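PDB 1XJU: SAR-endolysin from Enterobacteria phage P1, which cleaves the glycan strands of the host peptidoglycan after its release from the inner membrane, so that phage progeny can escape by lysis. Local coordinates for residues Glu8-Ala13 and Lys140-Lys145; Gly15-Pro20 and Thr45-Ala50; Arg62-His67 and Lys71-Asn76; Phe78-Ser83 and Gln148-Gly153; Val105-His110 and Pro126-Ser131. All blocks are in the same frame, centred on the assembly; numbering follows the deposited sequence.

Contact 1 of 5, residues Glu8-Ala13 and Lys140-Lys145; sequences ELIGNA and KIRREK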
# COMPACT_ATOMS: atom_id res chain seq x y z
N GLU A 8 -3.14 -3.50 -12.81
CA GLU A 8 -1.85 -3.37 -13.47
C GLU A 8 -0.76 -2.99 -12.50
O GLU A 8 0.34 -3.46 -12.64
CB GLU A 8 -1.85 -2.33 -14.60
CG GLU A 8 -2.68 -2.75 -15.82
CD GLU A 8 -2.63 -1.76 -16.95
OE1 GLU A 8 -2.04 -0.66 -16.84
OE2 GLU A 8 -3.23 -2.06 -17.98
N LEU A 9 -1.06 -2.11 -11.54
CA LEU A 9 -0.08 -1.70 -10.58
C LEU A 9 0.26 -2.84 -9.62
O LEU A 9 1.40 -2.96 -9.20
CB LEU A 9 -0.55 -0.48 -9.77
CG LEU A 9 -0.77 0.76 -10.64
CD1 LEU A 9 -1.32 1.88 -9.81
CD2 LEU A 9 0.46 1.19 -11.40
N ILE A 10 -0.76 -3.59 -9.21
CA ILE A 10 -0.51 -4.73 -8.29
C ILE A 10 0.26 -5.86 -8.98
O ILE A 10 1.14 -6.48 -8.39
CB ILE A 10 -1.82 -5.22 -7.70
CG1 ILE A 10 -2.39 -4.17 -6.73
CG2 ILE A 10 -1.68 -6.59 -7.04
CD1 ILE A 10 -3.83 -4.40 -6.31
N GLY A 11 -0.05 -6.10 -10.25
CA GLY A 11 0.63 -7.13 -10.96
C GLY A 11 0.25 -8.51 -10.49
O GLY A 11 -0.81 -8.75 -9.99
N ASN A 12 1.18 -9.46 -10.63
CA ASN A 12 0.90 -10.85 -10.36
C ASN A 12 2.08 -11.46 -9.65
O ASN A 12 3.14 -10.87 -9.52
CB ASN A 12 0.50 -11.59 -11.65
CG ASN A 12 1.53 -11.48 -12.73
OD1 ASN A 12 2.70 -11.79 -12.49
ND2 ASN A 12 1.12 -11.07 -13.94
N ALA A 13 1.89 -12.68 -9.19
CA ALA A 13 2.89 -13.33 -8.34
C ALA A 13 4.18 -13.56 -9.11
O ALA A 13 5.29 -13.41 -8.58
CB ALA A 13 2.36 -14.60 -7.80
N LYS A 140 9.03 4.93 -4.14
CA LYS A 140 8.61 6.27 -4.55
C LYS A 140 7.94 6.25 -5.91
O LYS A 140 6.87 6.88 -6.11
CB LYS A 140 9.83 7.19 -4.58
CG LYS A 140 9.40 8.60 -4.78
CD LYS A 140 10.57 9.53 -4.92
CE LYS A 140 11.39 9.27 -6.16
NZ LYS A 140 12.35 10.45 -6.44
N ILE A 141 8.49 5.54 -6.87
CA ILE A 141 7.91 5.45 -8.17
C ILE A 141 6.50 4.85 -8.12
O ILE A 141 5.54 5.35 -8.75
CB ILE A 141 8.81 4.59 -9.08
CG1 ILE A 141 10.08 5.32 -9.44
CG2 ILE A 141 8.07 4.29 -10.35
CD1 ILE A 141 11.07 4.40 -10.17
N ARG A 142 6.37 3.75 -7.40
CA ARG A 142 5.10 3.06 -7.19
C ARG A 142 4.09 4.02 -6.61
O ARG A 142 2.95 4.03 -7.11
CB ARG A 142 5.37 1.86 -6.30
CG ARG A 142 4.17 1.07 -5.90
CD ARG A 142 3.36 0.55 -7.05
NE ARG A 142 2.29 -0.37 -6.54
CZ ARG A 142 2.38 -1.68 -6.33
NH1 ARG A 142 3.47 -2.34 -6.77
NH2 ARG A 142 1.37 -2.39 -5.84
N ARG A 143 4.43 4.69 -5.54
CA ARG A 143 3.48 5.62 -4.90
C ARG A 143 3.04 6.72 -5.85
O ARG A 143 1.87 7.12 -5.84
CB ARG A 143 4.08 6.23 -3.66
CG ARG A 143 4.34 5.26 -2.50
CD ARG A 143 3.15 4.61 -1.88
NE ARG A 143 2.75 3.38 -2.51
CZ ARG A 143 3.35 2.21 -2.28
NH1 ARG A 143 2.88 1.12 -2.82
NH2 ARG A 143 4.44 2.16 -1.51
N GLU A 144 3.94 7.22 -6.68
CA GLU A 144 3.57 8.29 -7.63
C GLU A 144 2.66 7.78 -8.69
O GLU A 144 1.69 8.45 -9.09
CB GLU A 144 4.83 8.95 -8.19
CG GLU A 144 5.63 9.67 -7.10
CD GLU A 144 7.00 10.16 -7.52
OE1 GLU A 144 7.42 9.81 -8.64
OE2 GLU A 144 7.66 10.87 -6.70
N LYS A 145 2.87 6.58 -9.18
CA LYS A 145 1.97 6.00 -10.13
C LYS A 145 0.57 5.73 -9.52
O LYS A 145 -0.47 6.01 -10.14
CB LYS A 145 2.52 4.70 -10.71
CG LYS A 145 3.70 4.90 -11.60
CD LYS A 145 4.27 3.63 -12.12
CE LYS A 145 5.49 3.94 -12.97
NZ LYS A 145 5.24 4.72 -14.21
O HOH W 1 2.30 -5.09 -6.25
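R142 reaches from helix 137-151 to the last turn of helix 4-10, and its guanidinium slides beneath the carbonyl of L9. CG stands anti to the backbone N (chi1 176°), which sends the chain off toward L9 and I10; a bend about CB-CG (chi2 57°) then turns it, and R142 NE comes to 4.3 Å from L9 CB. At the tip L9 O sits over the centre of the guanidinium face, with L9 O to R142 CZ at 3.3 Å. That oxygen lies above the plane, where no N-H points at it, so the approach is not a hydrogen bond but probably one of charge against carbonyl dipole. R142 NH2 also lies 3.9 Å from I10 CA. In the guanidinium plane, R142 NH2 donates to a water at 2.9 Å, and this water donates in turn to I10 O at 2.8 Å. The end of helix 4-10, which G11 terminates with positive phi, is thus tied through water to the long C-terminal helix of a phage-type lysozyme fold. Two further bonds fix the rotation of the guanidinium: NE pairs with E146 in a salt bridge and NH2 is hydrogen-bonded to S83 OG on helix 75-88. Next to it the contact is apolar, L9 CD2 meeting K145 CB at 4.1 Å, while the lysine chain leads its ammonium away from helix 4-10. I10 starts its side chain away from R142 and packs on W53 and I57.

Contact 2 of 5, residues Gly15-Pro20 and Thr45-Ala50; sequences GCRRDP and TDQQIA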
# COMPACT_ATOMS: atom_id res chain seq x y z
N GLY A 15 5.26 -11.63 -11.34
CA GLY A 15 5.87 -10.30 -11.30
C GLY A 15 6.64 -10.01 -10.00
O GLY A 15 7.68 -9.37 -10.04
N CYS A 16 6.11 -10.44 -8.89
CA CYS A 16 6.86 -10.42 -7.61
C CYS A 16 8.15 -11.25 -7.63
O CYS A 16 9.16 -10.85 -7.10
CB CYS A 16 5.92 -10.82 -6.47
SG CYS A 16 6.63 -11.43 -4.93
N ARG A 17 8.09 -12.36 -8.32
CA ARG A 17 9.29 -13.19 -8.45
C ARG A 17 10.36 -12.46 -9.24
O ARG A 17 11.55 -12.56 -8.90
CB ARG A 17 8.96 -14.44 -9.21
CG ARG A 17 8.30 -15.50 -8.56
CD ARG A 17 8.80 -16.78 -9.20
NE ARG A 17 7.71 -17.63 -9.59
CZ ARG A 17 7.84 -18.93 -9.77
NH1 ARG A 17 9.03 -19.52 -9.58
NH2 ARG A 17 6.78 -19.63 -10.14
N ARG A 18 10.00 -11.73 -10.27
CA ARG A 18 11.04 -11.07 -11.02
C ARG A 18 11.39 -9.70 -10.47
O ARG A 18 12.55 -9.30 -10.59
CB ARG A 18 10.73 -11.02 -12.49
CG ARG A 18 9.75 -10.08 -12.86
CD ARG A 18 9.74 -9.71 -14.37
NE ARG A 18 8.52 -8.94 -14.51
CZ ARG A 18 7.33 -9.49 -14.55
NH1 ARG A 18 7.19 -10.81 -14.59
NH2 ARG A 18 6.27 -8.72 -14.55
N ASP A 19 10.43 -8.99 -9.87
CA ASP A 19 10.62 -7.63 -9.36
C ASP A 19 10.05 -7.64 -7.96
O ASP A 19 8.83 -7.54 -7.75
CB ASP A 19 9.85 -6.56 -10.19
CG ASP A 19 10.02 -5.18 -9.65
OD1 ASP A 19 10.65 -4.99 -8.63
OD2 ASP A 19 9.60 -4.12 -10.19
N PRO A 20 10.91 -7.68 -6.97
CA PRO A 20 10.42 -7.88 -5.63
C PRO A 20 9.70 -6.64 -5.08
O PRO A 20 9.03 -6.73 -4.03
CB PRO A 20 11.67 -8.29 -4.88
CG PRO A 20 12.79 -7.54 -5.63
CD PRO A 20 12.41 -7.62 -7.03
N THR A 45 7.74 -19.55 0.19
CA THR A 45 8.02 -19.99 -1.17
C THR A 45 7.29 -19.14 -2.19
O THR A 45 6.25 -18.51 -1.90
CB THR A 45 7.62 -21.44 -1.41
OG1 THR A 45 6.20 -21.58 -1.21
CG2 THR A 45 8.40 -22.41 -0.47
N ASP A 46 7.79 -19.17 -3.40
CA ASP A 46 7.06 -18.55 -4.46
C ASP A 46 5.67 -19.13 -4.61
O ASP A 46 4.69 -18.42 -4.91
CB ASP A 46 7.83 -18.75 -5.78
CG ASP A 46 9.17 -18.07 -5.82
OD1 ASP A 46 9.39 -16.95 -5.29
OD2 ASP A 46 10.09 -18.65 -6.45
N GLN A 47 5.53 -20.41 -4.40
CA GLN A 47 4.24 -21.04 -4.57
C GLN A 47 3.24 -20.59 -3.51
O GLN A 47 2.06 -20.39 -3.81
CB GLN A 47 4.41 -22.54 -4.60
CG GLN A 47 5.16 -23.02 -5.88
CD GLN A 47 6.68 -22.63 -5.92
OE1 GLN A 47 7.36 -22.57 -4.85
NE2 GLN A 47 7.21 -22.39 -7.13
N GLN A 48 3.68 -20.34 -2.29
CA GLN A 48 2.80 -19.81 -1.30
C GLN A 48 2.35 -18.38 -1.64
O GLN A 48 1.18 -18.01 -1.46
CB GLN A 48 3.41 -19.82 0.09
CG GLN A 48 2.29 -19.33 1.06
CD GLN A 48 2.55 -19.37 2.51
OE1 GLN A 48 3.56 -19.90 2.97
NE2 GLN A 48 1.62 -18.83 3.26
N ILE A 49 3.29 -17.57 -2.12
CA ILE A 49 2.97 -16.21 -2.54
C ILE A 49 1.91 -16.27 -3.63
O ILE A 49 0.90 -15.52 -3.60
CB ILE A 49 4.22 -15.45 -2.97
CG1 ILE A 49 5.12 -15.19 -1.77
CG2 ILE A 49 3.83 -14.12 -3.66
CD1 ILE A 49 6.49 -14.72 -2.09
N ALA A 50 2.06 -17.16 -4.60
CA ALA A 50 1.08 -17.27 -5.64
C ALA A 50 -0.25 -17.76 -5.11
O ALA A 50 -1.31 -17.24 -5.53
CB ALA A 50 1.58 -18.23 -6.71
O HOH W 2 5.90 -21.97 -9.89
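R17 and D46 meet with their side chains crossing at about a right angle, near the end of helix 13-18 and the start of helix 46-67. The guanidinium lies with one face toward D46 CB, which sits off its centre toward the rim. R17 NH1 comes to 3.4 Å from D46 OD2, a salt bridge in which the oxygen stands well out of the guanidinium plane, so opposite charges attract but no N-H is aimed at the carboxylate. The aliphatic part of the arginine shares the contact, with R17 CD 3.6 Å from D46 CG. A water joins the tip to the next residue, accepting from both R17 NH2 and Q47 NE2, with the amide plane perpendicular to the guanidinium. A separate, apolar touch links C16 SG to I49 CG2 at 4.1 Å. In the second shell, T45 is the N-cap of helix 46-67, T45 OG1 accepting from Q48 N at 3.0 Å, which sets the first turn that carries D46 and Q47. C16 holds its sulfur anti to the backbone N (chi1 159°), where it is joined to C23; the disulfide occupies the sulfur of C23, an active-site residue, in this inactive form. Between the two segments themselves there is no directed hydrogen bond: they are held by charge, one bridging water and a van der Waals touch, while the disulfide acts within the 13-23 region.

Contact 3 of 5, residues Arg62-His67 and Lys71-Asn76; sequences RCINQH and KDMPDN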
# COMPACT_ATOMS: atom_id res chain seq x y z
N ARG A 62 -10.22 -4.95 2.02
CA ARG A 62 -10.87 -4.87 3.32
C ARG A 62 -10.24 -3.81 4.20
O ARG A 62 -10.96 -3.08 4.91
CB ARG A 62 -10.86 -6.22 4.03
CG ARG A 62 -11.59 -6.18 5.32
CD ARG A 62 -11.90 -7.56 5.89
NE ARG A 62 -12.87 -7.38 7.01
CZ ARG A 62 -12.56 -6.95 8.20
NH1 ARG A 62 -13.52 -6.75 9.09
NH2 ARG A 62 -11.30 -6.74 8.55
N CYS A 63 -8.93 -3.69 4.16
CA CYS A 63 -8.25 -2.62 4.85
C CYS A 63 -8.82 -1.26 4.45
O CYS A 63 -9.16 -0.40 5.29
CB CYS A 63 -6.77 -2.67 4.48
SG CYS A 63 -5.83 -1.19 5.03
N ILE A 64 -8.90 -1.01 3.14
CA ILE A 64 -9.41 0.27 2.66
C ILE A 64 -10.87 0.47 3.05
O ILE A 64 -11.26 1.59 3.44
CB ILE A 64 -9.10 0.39 1.15
CG1 ILE A 64 -7.60 0.24 0.85
CG2 ILE A 64 -9.64 1.67 0.56
CD1 ILE A 64 -6.69 1.11 1.73
N ASN A 65 -11.68 -0.54 2.91
CA ASN A 65 -13.07 -0.42 3.31
C ASN A 65 -13.22 -0.16 4.79
O ASN A 65 -14.03 0.71 5.20
CB ASN A 65 -13.85 -1.68 2.87
CG ASN A 65 -14.12 -1.70 1.40
OD1 ASN A 65 -14.20 -0.65 0.75
ND2 ASN A 65 -14.23 -2.90 0.83
N GLN A 66 -12.51 -0.92 5.61
CA GLN A 66 -12.72 -0.82 7.05
C GLN A 66 -12.14 0.39 7.68
O GLN A 66 -12.74 0.96 8.63
CB GLN A 66 -12.15 -2.04 7.75
CG GLN A 66 -12.91 -3.31 7.53
CD GLN A 66 -14.33 -3.18 8.02
OE1 GLN A 66 -14.57 -2.69 9.13
NE2 GLN A 66 -15.27 -3.57 7.19
N HIS A 67 -11.02 0.87 7.15
CA HIS A 67 -10.24 1.86 7.83
C HIS A 67 -10.00 3.17 7.07
O HIS A 67 -9.41 4.08 7.62
CB HIS A 67 -8.92 1.28 8.33
CG HIS A 67 -9.13 0.12 9.21
ND1 HIS A 67 -9.84 0.19 10.40
CD2 HIS A 67 -8.74 -1.17 9.09
CE1 HIS A 67 -9.89 -1.00 10.94
NE2 HIS A 67 -9.24 -1.85 10.16
N LYS A 71 -15.67 2.36 0.79
CA LYS A 71 -16.96 2.26 0.08
C LYS A 71 -17.45 3.61 -0.45
O LYS A 71 -18.27 3.64 -1.36
CB LYS A 71 -18.00 1.62 1.01
CG LYS A 71 -17.66 0.15 1.27
CD LYS A 71 -18.60 -0.48 2.21
CE LYS A 71 -17.77 -1.24 3.26
NZ LYS A 71 -17.42 -0.46 4.47
N ASP A 72 -16.93 4.68 0.12
CA ASP A 72 -17.28 6.03 -0.29
C ASP A 72 -16.38 6.62 -1.36
O ASP A 72 -16.67 7.68 -1.90
CB ASP A 72 -17.30 6.97 0.89
CG ASP A 72 -18.28 6.60 1.94
OD1 ASP A 72 -19.34 6.04 1.58
OD2 ASP A 72 -17.97 6.84 3.15
N MET A 73 -15.27 5.95 -1.66
CA MET A 73 -14.32 6.43 -2.69
C MET A 73 -14.81 6.11 -4.06
O MET A 73 -15.46 5.09 -4.23
CB MET A 73 -12.97 5.67 -2.52
CG MET A 73 -12.25 5.98 -1.29
SD MET A 73 -10.66 5.13 -1.34
CE MET A 73 -10.20 5.35 0.41
N PRO A 74 -14.40 6.90 -5.07
CA PRO A 74 -14.50 6.44 -6.44
C PRO A 74 -13.57 5.28 -6.70
O PRO A 74 -12.62 5.05 -5.92
CB PRO A 74 -14.06 7.65 -7.26
CG PRO A 74 -13.88 8.74 -6.31
CD PRO A 74 -13.79 8.22 -4.94
N ASP A 75 -13.82 4.55 -7.77
CA ASP A 75 -13.02 3.37 -8.09
C ASP A 75 -11.55 3.66 -8.26
O ASP A 75 -10.74 2.82 -7.83
CB ASP A 75 -13.53 2.71 -9.37
CG ASP A 75 -14.75 1.83 -9.18
OD1 ASP A 75 -15.27 1.59 -8.09
OD2 ASP A 75 -15.26 1.29 -10.19
N ASN A 76 -11.14 4.76 -8.86
CA ASN A 76 -9.72 4.96 -9.05
C ASN A 76 -8.99 5.16 -7.72
O ASN A 76 -7.96 4.49 -7.50
CB ASN A 76 -9.48 6.16 -9.97
CG ASN A 76 -9.84 5.91 -11.40
OD1 ASN A 76 -9.93 4.75 -11.84
ND2 ASN A 76 -10.08 6.99 -12.16
O HOH W 3 -16.01 1.79 3.62
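I64 and M73 supply the apolar part of this contact, where helix 46-67 ends and the chain turns into helix 75-88. The M73 chain is extended beyond CG and reaches across at about a right angle to I64, with M73 CE 3.7 Å from I64 CG2 and the sulfur SD a little farther, 4.1 Å from I64 CG2. M73 also packs on W118 and M121 of helix 118-123 and on F68.

The polar part centres on N65 and K71. The K71 chain lies across N65, with K71 CG 3.6 Å from N65 OD1 and K71 CE 4.0 Å from N65 CB. N65 OD1 also lies 3.4 Å from K71 N, at an angle too poor for a hydrogen bond.

Water-mediated bonding does what the direct approach does not. One water donates to N65 O at 2.8 Å and accepts from both K71 N at 2.9 Å and K71 NZ at 2.8 Å; bends at chi3 and chi4 curl the lysine back so that its ammonium returns to the same water as its own backbone N. A backbone hydrogen bond between I64 and G70 closes the short connection between the segments. Three bonds hold the water, and with no direct hydrogen bond across the contact, the polar link between these segments is made by water, alongside the apolar I64-M73 touch.

Contact 4 of 5, residues Phe78-Ser83 and Gln148-Gly153; sequences FSAMTS and QLCLTG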
# COMPACT_ATOMS: atom_id res chain seq x y z
N PHE A 78 -10.03 4.14 -4.79
CA PHE A 78 -10.12 2.87 -4.09
C PHE A 78 -9.06 1.91 -4.58
O PHE A 78 -8.44 1.19 -3.76
CB PHE A 78 -11.49 2.25 -4.30
CG PHE A 78 -11.63 0.90 -3.66
CD1 PHE A 78 -11.90 0.79 -2.31
CD2 PHE A 78 -11.34 -0.25 -4.38
CE1 PHE A 78 -11.93 -0.45 -1.72
CE2 PHE A 78 -11.34 -1.46 -3.75
CZ PHE A 78 -11.64 -1.55 -2.45
N SER A 79 -8.89 1.85 -5.86
CA SER A 79 -7.97 0.89 -6.49
C SER A 79 -6.53 1.27 -6.22
O SER A 79 -5.70 0.39 -5.90
CB SER A 79 -8.25 0.87 -7.98
OG SER A 79 -9.55 0.37 -8.25
N ALA A 80 -6.21 2.57 -6.25
CA ALA A 80 -4.88 3.02 -5.87
C ALA A 80 -4.58 2.72 -4.42
O ALA A 80 -3.46 2.26 -4.08
CB ALA A 80 -4.75 4.49 -6.15
N MET A 81 -5.54 2.96 -3.54
CA MET A 81 -5.34 2.72 -2.12
C MET A 81 -5.20 1.23 -1.83
O MET A 81 -4.41 0.81 -0.97
CB MET A 81 -6.50 3.32 -1.32
CG MET A 81 -6.46 4.85 -1.31
SD MET A 81 -5.01 5.55 -0.45
CE MET A 81 -5.37 5.07 1.27
N THR A 82 -5.94 0.39 -2.54
CA THR A 82 -5.83 -1.05 -2.40
C THR A 82 -4.43 -1.49 -2.79
O THR A 82 -3.81 -2.30 -2.12
CB THR A 82 -6.88 -1.78 -3.24
OG1 THR A 82 -8.19 -1.54 -2.68
CG2 THR A 82 -6.65 -3.30 -3.23
N SER A 83 -3.93 -0.99 -3.91
CA SER A 83 -2.55 -1.28 -4.33
C SER A 83 -1.57 -0.92 -3.23
O SER A 83 -0.69 -1.73 -2.91
CB SER A 83 -2.26 -0.48 -5.61
OG SER A 83 -0.88 -0.57 -5.97
N GLN A 148 -1.27 9.12 -9.33
CA GLN A 148 -1.88 9.58 -10.56
C GLN A 148 -3.14 8.84 -10.89
O GLN A 148 -4.11 9.49 -11.37
CB GLN A 148 -0.87 9.54 -11.67
CG GLN A 148 0.29 10.56 -11.42
CD GLN A 148 -0.15 12.00 -10.93
OE1 GLN A 148 0.11 12.39 -9.78
NE2 GLN A 148 -0.82 12.77 -11.81
N LEU A 149 -3.18 7.54 -10.65
CA LEU A 149 -4.44 6.83 -10.80
C LEU A 149 -5.50 7.38 -9.85
O LEU A 149 -6.62 7.69 -10.26
CB LEU A 149 -4.25 5.34 -10.54
CG LEU A 149 -5.53 4.53 -10.48
CD1 LEU A 149 -6.33 4.63 -11.79
CD2 LEU A 149 -5.21 3.05 -10.17
N CYS A 150 -5.13 7.53 -8.59
CA CYS A 150 -6.01 7.97 -7.53
C CYS A 150 -6.70 9.28 -7.89
O CYS A 150 -7.89 9.45 -7.64
CB CYS A 150 -5.12 8.09 -6.29
SG CYS A 150 -5.91 8.26 -4.68
N LEU A 151 -5.94 10.22 -8.46
CA LEU A 151 -6.43 11.56 -8.75
C LEU A 151 -7.25 11.61 -10.02
O LEU A 151 -7.90 12.66 -10.28
CB LEU A 151 -5.26 12.51 -8.92
CG LEU A 151 -4.46 12.81 -7.66
CD1 LEU A 151 -3.17 13.53 -8.01
CD2 LEU A 151 -5.31 13.61 -6.74
N THR A 152 -7.26 10.57 -10.82
CA THR A 152 -7.95 10.63 -12.13
C THR A 152 -9.45 10.70 -11.92
O THR A 152 -10.07 9.81 -11.32
CB THR A 152 -7.59 9.41 -12.94
OG1 THR A 152 -6.17 9.42 -13.21
CG2 THR A 152 -8.29 9.37 -14.30
N GLY A 153 -10.04 11.78 -12.43
CA GLY A 153 -11.45 12.12 -12.20
C GLY A 153 -11.72 13.07 -11.06
O GLY A 153 -12.84 13.56 -10.89
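L149 and C150, on the last turns of helix 137-151, lie against A80 on helix 75-88. The second segment begins with Q148, whose backbone O accepts from T152 OG1 at 2.8 Å, a bond made within the segment. L149 comes next: CG anti to the backbone N (chi1 172°) directs its branch to the other helix, where L149 CD2 rests 4.1 Å from A80 N, 4.3 Å from A80 CB and equally 4.3 Å from S79 CB. Beyond this touch the leucine packs on A5 and L9 of helix 4-10. C150 makes the closest approach, C150 CB to A80 CB at 3.6 Å, and the CA atoms of A80 and C150 are 5.3 Å apart, a spacing made possible by the small alanine side chain. The two helices thus pack in the core of the helical lobe of this phage lysozyme, with no hydrogen bond between the segments. The C150 sulfur, anti to the backbone N (chi1 -167°), continues past A80 into the disulfide with C122 on helix 118-123, so the same cysteine packs through its CB and is bound covalently through its SG. L151 turns to helix 118-123, touching V119, C122 and N123. T152 N donates to L149 O at 3.0 Å, and T152 O receives a hydrogen bond from N76 ND2 near the start of helix 75-88.

Contact 5 of 5, residues Val105-His110 and Pro126-Ser131; sequences VETSIH and PDFVNS. With SO4 (sulfate ion), chain D.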
# COMPACT_ATOMS: atom_id res chain seq x y z
N VAL A 105 1.43 7.57 15.80
CA VAL A 105 0.44 8.59 15.52
C VAL A 105 -0.25 8.29 14.21
O VAL A 105 0.23 7.52 13.36
CB VAL A 105 1.08 9.98 15.52
CG1 VAL A 105 1.74 10.25 16.83
CG2 VAL A 105 2.03 10.18 14.39
N GLU A 106 -1.39 8.91 14.00
CA GLU A 106 -2.18 8.70 12.80
C GLU A 106 -1.46 9.26 11.58
O GLU A 106 -0.85 10.33 11.60
CB GLU A 106 -3.51 9.41 12.97
CG GLU A 106 -4.49 9.17 11.83
CD GLU A 106 -5.83 9.85 12.05
OE1 GLU A 106 -5.97 10.67 13.00
OE2 GLU A 106 -6.76 9.53 11.29
N THR A 107 -1.51 8.54 10.45
CA THR A 107 -0.95 9.07 9.23
C THR A 107 -1.89 10.16 8.69
O THR A 107 -3.12 10.13 8.82
CB THR A 107 -0.83 7.98 8.19
OG1 THR A 107 -2.14 7.43 7.99
CG2 THR A 107 0.13 6.88 8.59
N SER A 108 -1.29 11.07 7.96
CA SER A 108 -2.08 12.04 7.21
C SER A 108 -2.98 11.38 6.20
O SER A 108 -4.12 11.82 6.01
CB SER A 108 -1.16 12.99 6.54
OG SER A 108 -0.48 13.78 7.49
N ILE A 109 -2.51 10.33 5.51
CA ILE A 109 -3.37 9.69 4.52
C ILE A 109 -4.63 9.15 5.15
O ILE A 109 -5.72 9.28 4.58
CB ILE A 109 -2.57 8.62 3.75
CG1 ILE A 109 -3.27 8.27 2.44
CG2 ILE A 109 -2.27 7.36 4.57
CD1 ILE A 109 -2.44 7.45 1.49
N HIS A 110 -4.53 8.59 6.35
CA HIS A 110 -5.69 8.12 7.06
C HIS A 110 -6.61 9.27 7.51
O HIS A 110 -7.84 9.16 7.41
CB HIS A 110 -5.26 7.25 8.25
CG HIS A 110 -6.40 6.64 9.01
ND1 HIS A 110 -6.99 7.25 10.11
CD2 HIS A 110 -7.05 5.46 8.87
CE1 HIS A 110 -7.92 6.44 10.59
NE2 HIS A 110 -8.04 5.38 9.83
N PRO A 126 2.75 9.28 -1.65
CA PRO A 126 4.22 9.27 -1.60
C PRO A 126 4.80 9.46 -0.22
O PRO A 126 6.07 9.53 -0.10
CB PRO A 126 4.64 10.38 -2.61
CG PRO A 126 3.41 10.48 -3.48
CD PRO A 126 2.24 10.35 -2.55
N ASP A 127 4.04 9.44 0.85
CA ASP A 127 4.56 9.43 2.21
C ASP A 127 5.04 8.03 2.60
O ASP A 127 5.60 7.87 3.71
CB ASP A 127 3.52 9.81 3.27
CG ASP A 127 3.05 11.23 3.16
OD1 ASP A 127 3.71 12.02 2.41
OD2 ASP A 127 2.12 11.58 3.88
N PHE A 128 4.81 7.02 1.76
CA PHE A 128 5.13 5.63 2.14
C PHE A 128 6.13 5.01 1.20
O PHE A 128 5.76 4.27 0.30
CB PHE A 128 3.83 4.80 2.22
CG PHE A 128 2.84 5.41 3.17
CD1 PHE A 128 1.93 6.37 2.72
CD2 PHE A 128 2.92 5.17 4.54
CE1 PHE A 128 1.14 7.04 3.65
CE2 PHE A 128 2.13 5.81 5.43
CZ PHE A 128 1.25 6.75 4.97
N VAL A 129 7.39 5.36 1.37
CA VAL A 129 8.43 4.96 0.46
C VAL A 129 9.58 4.25 1.14
O VAL A 129 10.64 4.04 0.52
CB VAL A 129 8.93 6.17 -0.39
CG1 VAL A 129 7.79 6.71 -1.21
CG2 VAL A 129 9.57 7.23 0.50
N ASN A 130 9.36 3.82 2.39
CA ASN A 130 10.40 3.18 3.20
C ASN A 130 10.13 1.70 3.38
O ASN A 130 8.97 1.27 3.45
CB ASN A 130 10.44 3.78 4.59
CG ASN A 130 11.05 5.15 4.66
OD1 ASN A 130 11.53 5.70 3.67
ND2 ASN A 130 11.01 5.73 5.86
N SER A 131 11.21 0.93 3.48
CA SER A 131 11.10 -0.45 3.98
C SER A 131 12.09 -0.63 5.07
O SER A 131 13.26 -0.35 4.86
CB SER A 131 11.40 -1.46 2.87
OG SER A 131 11.35 -2.81 3.36
S SO4 D . -2.40 12.55 15.87
O1 SO4 D . -2.23 12.70 17.28
O2 SO4 D . -2.50 11.12 15.53
O3 SO4 D . -1.30 13.20 15.17
O4 SO4 D . -3.58 13.33 15.53
O HOH W 4 0.37 10.01 5.31
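The N-terminus of helix 108-114, capped by T107, packs on the loop ahead of the small 130-131/134-135 hairpin. T107 OG1 accepts from H110 N at 3.1 Å and is also hydrogen-bonded to L93 O. With OG1 between the backbone N and the carbonyl carbon (chi1 58°), CG2 is left to meet F128 at the ring edge, in its plane, with T107 CG2 to F128 CZ at 3.8 Å. I109 CG2 approaches the same ring obliquely, 3.5 Å from F128 CE1. A water accepts from I109 N at 2.9 Å and donates to D127 OD2 at 2.8 Å; this carboxylate oxygen also bonds H124 ND1. Within the first segment H110 ND1 donates to E106 OE2 at 2.6 Å, in the imidazole plane, and E106 N binds a sulfate oxygen, O2, at 2.9 Å; K111 and R101 also hold this ion, probably from the crystallisation liquor. Strand 103-106 leads into the contact from its hairpin with 95-98, while on the far segment F128 O accepts from R143 and V129 packs on K140, both of helix 137-151.

Contact 2 closes first along the chain, then contact 3; contact 5 falls between the paired segments of both contact 1 and contact 4, whose segments alternate. Contacts 1 and 4 share helix 137-151, with centres about 11 Å apart, and R142 joins them through S83. Contacts 3 and 4 share helix 75-88, their centres about 10 Å apart, linked by N76 and T152. The centre of contact 5 lies about 16 Å from those of 1 and 4, reaching them through R143-F128 and M81-I109. Contacts 2 and 3 use opposite ends of one long helix, centres about 26 Å apart, so the C16-C23 disulfide end lies well away from contact 3, while contact 1 touches both contact 2 (A13 on A50) and contact 4.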